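PDB 6UB0: Glyco_hydro_cc domain-containing protein from Blastomyces gilchristii, which probably cleaves beta-1,3-glucan as a curdlan-specific exo-beta-1,3-glucanase of glycoside hydrolase family 128, subgroup III. Local coordinates for residues G3-A8 with G21-S26; P76-Q81 with A110-A115. All blocks are in the same frame, centred on the assembly; numbering follows the deposited sequence.

In the fold
From the N terminus, contact 1 closes first: twelve residues with no helix or strand separate 3-8 from 21-26, and strand 23-27 then lies parallel to strand 5-8. Contact 2 opens and closes later. The loop that follows strand 69-71 folds onto the C-terminal end of strand 105-111, with helix 86-96 in the intervening chain. The two closures are therefore in series and neither encloses the other. Contact 1 joins the first two strands of the TIM-barrel core; contact 2 joins that later loop to the strand end and the residues just beyond it, beside the bound sugars. They lie on opposite sides of the chain's centre, their own centres 24 Å apart, and do not touch.

Contact 1: G3-A8 with G21-S26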
loop_
_atom_site.group_PDB
_atom_site.type_symbol
_atom_site.label_atom_id
_atom_site.label_comp_id
_atom_site.label_asym_id
_atom_site.label_seq_id
_atom_site.Cartn_x
_atom_site.Cartn_y
_atom_site.Cartn_z
ATOM N N GLY A 3 -0.037 -1.341 -15.379
ATOM C CA GLY A 3 1.062 -0.579 -14.775
ATOM C C GLY A 3 0.774 -0.223 -13.325
ATOM O O GLY A 3 1.607 0.582 -12.755
ATOM N N LYS A 4 -0.312 -0.781 -12.748
ATOM C CA LYS A 4 -0.766 -0.570 -11.335
ATOM C C LYS A 4 -0.223 -1.647 -10.367
ATOM O O LYS A 4 -0.196 -1.356 -9.139
ATOM C CB LYS A 4 -2.286 -0.591 -11.145
ATOM C CG LYS A 4 -3.130 0.275 -12.062
ATOM C CD LYS A 4 -4.589 0.138 -11.690
ATOM C CE LYS A 4 -5.548 0.918 -12.575
ATOM N NZ LYS A 4 -6.949 0.762 -12.082
ATOM N N ARG A 5 0.182 -2.818 -10.846
ATOM C CA ARG A 5 0.483 -3.977 -9.967
ATOM C C ARG A 5 1.864 -3.879 -9.300
ATOM O O ARG A 5 2.872 -3.717 -10.061
ATOM C CB ARG A 5 0.465 -5.223 -10.846
ATOM C CG ARG A 5 0.361 -6.498 -10.030
ATOM C CD ARG A 5 -0.140 -7.717 -10.813
ATOM N NE ARG A 5 -1.423 -7.520 -11.482
ATOM C CZ ARG A 5 -1.975 -8.381 -12.363
ATOM N NH1 ARG A 5 -1.352 -9.509 -12.652
ATOM N NH2 ARG A 5 -3.114 -8.103 -12.971
ATOM N N GLY A 6 1.926 -4.127 -7.980
ATOM C CA GLY A 6 3.094 -3.940 -7.106
ATOM C C GLY A 6 3.653 -5.232 -6.520
ATOM O O GLY A 6 2.877 -6.202 -6.334
ATOM N N LEU A 7 4.909 -5.160 -6.084
ATOM C CA LEU A 7 5.623 -6.269 -5.397
ATOM C C LEU A 7 5.913 -5.807 -3.965
ATOM O O LEU A 7 6.876 -5.069 -3.757
ATOM C CB LEU A 7 6.880 -6.591 -6.200
ATOM C CG LEU A 7 6.615 -7.235 -7.575
ATOM C CD1 LEU A 7 7.931 -7.366 -8.326
ATOM C CD2 LEU A 7 5.927 -8.584 -7.442
ATOM N N ALA A 8 5.123 -6.301 -2.998
ATOM C CA ALA A 8 5.257 -6.035 -1.553
ATOM C C ALA A 8 6.166 -7.133 -0.940
ATOM O O ALA A 8 5.805 -8.287 -0.971
ATOM C CB ALA A 8 3.882 -6.041 -0.953
ATOM N N GLY A 21 6.948 -9.958 -15.349
ATOM C CA GLY A 21 5.511 -9.771 -15.084
ATOM C C GLY A 21 5.122 -8.290 -15.211
ATOM O O GLY A 21 5.984 -7.441 -15.399
ATOM N N PRO A 22 3.827 -7.919 -15.120
ATOM C CA PRO A 22 3.391 -6.526 -15.302
ATOM C C PRO A 22 3.510 -5.681 -14.028
ATOM O O PRO A 22 2.548 -5.134 -13.583
ATOM C CB PRO A 22 1.916 -6.646 -15.675
ATOM C CG PRO A 22 1.469 -7.933 -15.002
ATOM C CD PRO A 22 2.680 -8.834 -14.941
ATOM N N PHE A 23 4.729 -5.567 -13.534
ATOM C CA PHE A 23 5.035 -4.903 -12.245
ATOM C C PHE A 23 5.699 -3.569 -12.542
ATOM O O PHE A 23 6.531 -3.479 -13.447
ATOM C CB PHE A 23 5.859 -5.841 -11.358
ATOM C CG PHE A 23 5.154 -7.151 -11.105
ATOM C CD1 PHE A 23 4.045 -7.234 -10.282
ATOM C CD2 PHE A 23 5.596 -8.312 -11.680
ATOM C CE1 PHE A 23 3.400 -8.445 -10.057
ATOM C CE2 PHE A 23 4.990 -9.523 -11.411
ATOM C CZ PHE A 23 3.859 -9.587 -10.659
ATOM N N SER A 24 5.289 -2.527 -11.844
ATOM C CA SER A 24 5.891 -1.197 -12.039
ATOM C C SER A 24 6.547 -0.770 -10.751
ATOM O O SER A 24 7.351 0.167 -10.834
ATOM C CB SER A 24 4.851 -0.231 -12.517
ATOM O OG SER A 24 3.862 -0.069 -11.533
ATOM N N TRP A 25 6.204 -1.402 -9.612
ATOM C CA TRP A 25 6.627 -0.875 -8.308
ATOM C C TRP A 25 6.730 -1.955 -7.227
ATOM O O TRP A 25 6.206 -3.095 -7.355
ATOM C CB TRP A 25 5.687 0.260 -7.891
ATOM C CG TRP A 25 4.334 -0.181 -7.446
ATOM C CD1 TRP A 25 3.308 -0.598 -8.232
ATOM C CD2 TRP A 25 3.860 -0.260 -6.090
ATOM N NE1 TRP A 25 2.229 -0.934 -7.467
ATOM C CE2 TRP A 25 2.534 -0.730 -6.152
ATOM C CE3 TRP A 25 4.451 0.025 -4.841
ATOM C CZ2 TRP A 25 1.786 -0.948 -4.995
ATOM C CZ3 TRP A 25 3.712 -0.193 -3.709
ATOM C CH2 TRP A 25 2.385 -0.609 -3.799
ATOM N N SER A 26 7.417 -1.557 -6.160
ATOM C CA SER A 26 7.737 -2.398 -5.009
ATOM C C SER A 26 7.730 -1.559 -3.745
ATOM O O SER A 26 7.942 -0.334 -3.824
ATOM C CB SER A 26 9.029 -3.076 -5.152
ATOM O OG SER A 26 10.057 -2.147 -5.073
HETATM O O HOH W 1 0.202 -3.558 -13.727
#
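L7 and W25 hold the firm end of this strand pair: L7 N donates to W25 O at 2.7 Å. Further back, S24 N reaches R5 O at 3.2 Å. Side chains extend the bonding past the strands. S24 OG gives its proton to G3 O at 2.6 Å and the indole NE1 of W25 donates to K4 O at 3.0 Å (N-H...O 154°), each from above the carbonyl plane; K4 O in turn lies near the indole plane. Water 1 bridges R5 N and P22 O. The directions of strands 5-8 and 23-26 differ by 37°, a parallel, twisted pairing of the first two strands of the TIM-barrel core. Apolar contacts lie on both sides of the pair. On one, G6 CA sits 3.4 Å from the centroid of the W25 five-membered ring, a CH-pi contact made possible by a chi1 of 74° that swings the indole back over the glycine. On the other, L7 CD2 lies over a face of the F23 ring, and R5 CG approaches F23 CE1 obliquely at 3.6 Å. P22 CG lies over the R5 guanidinium, whose NH2 forms a salt bridge with D198 and whose NH1 bonds to Y227 O.

Contact 2: P76-Q81 with A110-A115; sequences PDIASQ and AVSNGA. With GLC (alpha-D-glucopyranose), chain B; BGC (beta-D-glucopyranose), chain C.
D77 and S112 form the tight part of the contact, where one carboxylate grips a serine by both its amide and its hydroxyl. S112 OG donates to D77 OD2 at 2.7 Å, and S112 N donates to the same oxygen at 3.2 Å, on its syn lone pair. These two donors arrive from opposite faces of the carboxylate plane, the hydroxyl 32° out of it. A weak third bond runs from S112 N to D77 OD1 at 3.3 Å, so the amide hydrogen is shared between both oxygens. A chi1 of 63° places the D77 carboxylate against the S112 amide and hydroxyl. G119 N also donates to OD2, which would be expected to favour the ionised carboxylate. V111 CA lies 3.6 Å from D77 OD1, and P76 CD packs on A110 O at 3.4 Å, a van der Waals contact of carbon against oxygen, while W122 of helix 119-130 touches P76, D77 and V111.

S112 OG also accepts from G114 N, an ST turn that shapes the chain just after strand 105-111. The contact joins the loop after strand 69-71 to the C-terminal end of strand 105-111 and the residues just beyond it, within the TIM-barrel core and on the side where the sugars bind. The packing thins at the partly exposed I78, whose CD1 makes a van der Waals approach to S112 OG at 3.7 Å.

On the looser side, 78-81 makes a type I turn, closed by Q81 N to I78 O, whose exposed A79 and S80 stand clear of 110-115. Q81 is bent at chi2 (-63°) and turns its amide to the glycan instead: OE1 accepts from N74 ND2 and, at 2.8 Å, from O2 of the beta-glucose.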
loop_
_atom_site.group_PDB
_atom_site.type_symbol
_atom_site.label_atom_id
_atom_site.label_comp_id
_atom_site.label_asym_id
_atom_site.label_seq_id
_atom_site.Cartn_x
_atom_site.Cartn_y
_atom_site.Cartn_z
ATOM N N PRO A 76 -1.939 2.690 11.419
ATOM C CA PRO A 76 -1.963 3.439 12.676
ATOM C C PRO A 76 -3.184 3.041 13.543
ATOM O O PRO A 76 -3.146 3.188 14.770
ATOM C CB PRO A 76 -1.992 4.900 12.179
ATOM C CG PRO A 76 -2.683 4.819 10.826
ATOM C CD PRO A 76 -2.122 3.543 10.236
ATOM N N ASP A 77 -4.227 2.536 12.895
ATOM C CA ASP A 77 -5.476 2.028 13.530
ATOM C C ASP A 77 -5.302 0.648 14.186
ATOM O O ASP A 77 -6.320 0.183 14.770
ATOM C CB ASP A 77 -6.620 1.933 12.517
ATOM C CG ASP A 77 -6.377 0.941 11.370
ATOM O OD1 ASP A 77 -5.208 0.893 10.840
ATOM O OD2 ASP A 77 -7.349 0.312 10.944
ATOM N N ILE A 78 -4.105 0.048 14.245
ATOM C CA ILE A 78 -3.885 -1.295 14.867
ATOM C C ILE A 78 -2.773 -1.190 15.902
ATOM O O ILE A 78 -1.720 -0.660 15.603
ATOM C CB ILE A 78 -3.598 -2.358 13.781
ATOM C CG1 ILE A 78 -4.782 -2.507 12.816
ATOM C CG2 ILE A 78 -3.149 -3.686 14.389
ATOM C CD1 ILE A 78 -6.003 -3.271 13.348
ATOM N N ALA A 79 -3.018 -1.634 17.142
ATOM C CA ALA A 79 -2.166 -1.280 18.290
ATOM C C ALA A 79 -0.776 -1.901 18.143
ATOM O O ALA A 79 0.219 -1.216 18.532
ATOM C CB ALA A 79 -2.850 -1.663 19.593
ATOM N N SER A 80 -0.660 -3.022 17.433
ATOM C CA SER A 80 0.643 -3.710 17.248
ATOM C C SER A 80 1.298 -3.272 15.937
ATOM O O SER A 80 2.415 -3.726 15.683
ATOM C CB SER A 80 0.489 -5.171 17.270
ATOM O OG SER A 80 -0.269 -5.558 16.161
ATOM N N GLN A 81 0.647 -2.406 15.170
ATOM C CA GLN A 81 1.294 -1.740 14.009
ATOM C C GLN A 81 1.681 -0.332 14.430
ATOM O O GLN A 81 2.234 -0.163 15.537
ATOM C CB GLN A 81 0.376 -1.829 12.800
ATOM C CG GLN A 81 0.066 -3.258 12.408
ATOM C CD GLN A 81 1.324 -3.990 12.002
ATOM O OE1 GLN A 81 2.242 -3.417 11.427
ATOM N NE2 GLN A 81 1.397 -5.276 12.323
ATOM N N ALA A 110 -1.796 3.996 5.882
ATOM C CA ALA A 110 -2.548 2.867 5.304
ATOM C C ALA A 110 -3.384 2.205 6.410
ATOM O O ALA A 110 -2.780 1.765 7.390
ATOM C CB ALA A 110 -1.618 1.822 4.729
ATOM N N VAL A 111 -4.695 2.290 6.323
ATOM C CA VAL A 111 -5.554 1.675 7.374
ATOM C C VAL A 111 -5.885 0.225 7.032
ATOM O O VAL A 111 -6.024 -0.118 5.880
ATOM C CB VAL A 111 -6.787 2.530 7.665
ATOM C CG1 VAL A 111 -6.306 3.801 8.330
ATOM C CG2 VAL A 111 -7.600 2.824 6.421
ATOM N N SER A 112 -6.271 -0.523 8.077
ATOM C CA SER A 112 -6.850 -1.881 7.972
ATOM C C SER A 112 -8.278 -1.793 7.425
ATOM O O SER A 112 -8.759 -0.686 7.135
ATOM C CB SER A 112 -6.772 -2.648 9.293
ATOM O OG SER A 112 -7.760 -2.224 10.233
ATOM N N ASN A 113 -8.901 -2.938 7.241
ATOM C CA ASN A 113 -10.320 -3.049 6.827
ATOM C C ASN A 113 -11.201 -3.286 8.058
ATOM O O ASN A 113 -12.339 -3.719 7.832
ATOM C CB ASN A 113 -10.533 -4.105 5.748
ATOM C CG ASN A 113 -10.300 -5.524 6.203
ATOM O OD1 ASN A 113 -9.172 -5.946 6.461
ATOM N ND2 ASN A 113 -11.378 -6.310 6.224
ATOM N N GLY A 114 -10.647 -3.075 9.259
ATOM C CA GLY A 114 -11.374 -3.048 10.546
ATOM C C GLY A 114 -12.523 -2.058 10.475
ATOM O O GLY A 114 -12.444 -1.114 9.670
ATOM N N ALA A 115 -13.593 -2.295 11.250
ATOM C CA ALA A 115 -14.801 -1.448 11.266
ATOM C C ALA A 115 -14.532 -0.218 12.113
ATOM O O ALA A 115 -13.808 -0.276 13.119
ATOM C CB ALA A 115 -15.981 -2.216 11.817
HETATM C C1 GLC B . -1.142 -6.390 8.146
HETATM C C2 GLC B . 0.161 -5.708 8.590
HETATM C C3 GLC B . 1.283 -6.732 8.773
HETATM C C4 GLC B . 0.782 -7.888 9.680
HETATM C C5 GLC B . -0.546 -8.430 9.224
HETATM C C6 GLC B . -1.132 -9.573 10.079
HETATM O O1 GLC B . -1.019 -7.119 6.915
HETATM O O2 GLC B . 0.683 -4.680 7.715
HETATM O O3 GLC B . 2.431 -6.072 9.305
HETATM O O4 GLC B . 1.669 -8.949 9.566
HETATM O O5 GLC B . -1.466 -7.338 9.196
HETATM O O6 GLC B . -0.720 -9.307 11.388
HETATM C C2 BGC C . 4.697 -5.390 9.240
HETATM C C3 BGC C . 5.931 -5.161 8.418
HETATM C C4 BGC C . 6.212 -6.464 7.701
HETATM C C5 BGC C . 4.974 -6.907 6.892
HETATM C C6 BGC C . 4.978 -8.255 6.158
HETATM C C1 BGC C . 3.533 -5.899 8.436
HETATM O O2 BGC C . 4.368 -4.103 9.775
HETATM O O3 BGC C . 7.051 -4.622 9.184
HETATM O O4 BGC C . 7.375 -6.164 6.929
HETATM O O5 BGC C . 3.822 -7.106 7.720
HETATM O O6 BGC C . 5.429 -9.258 7.109
#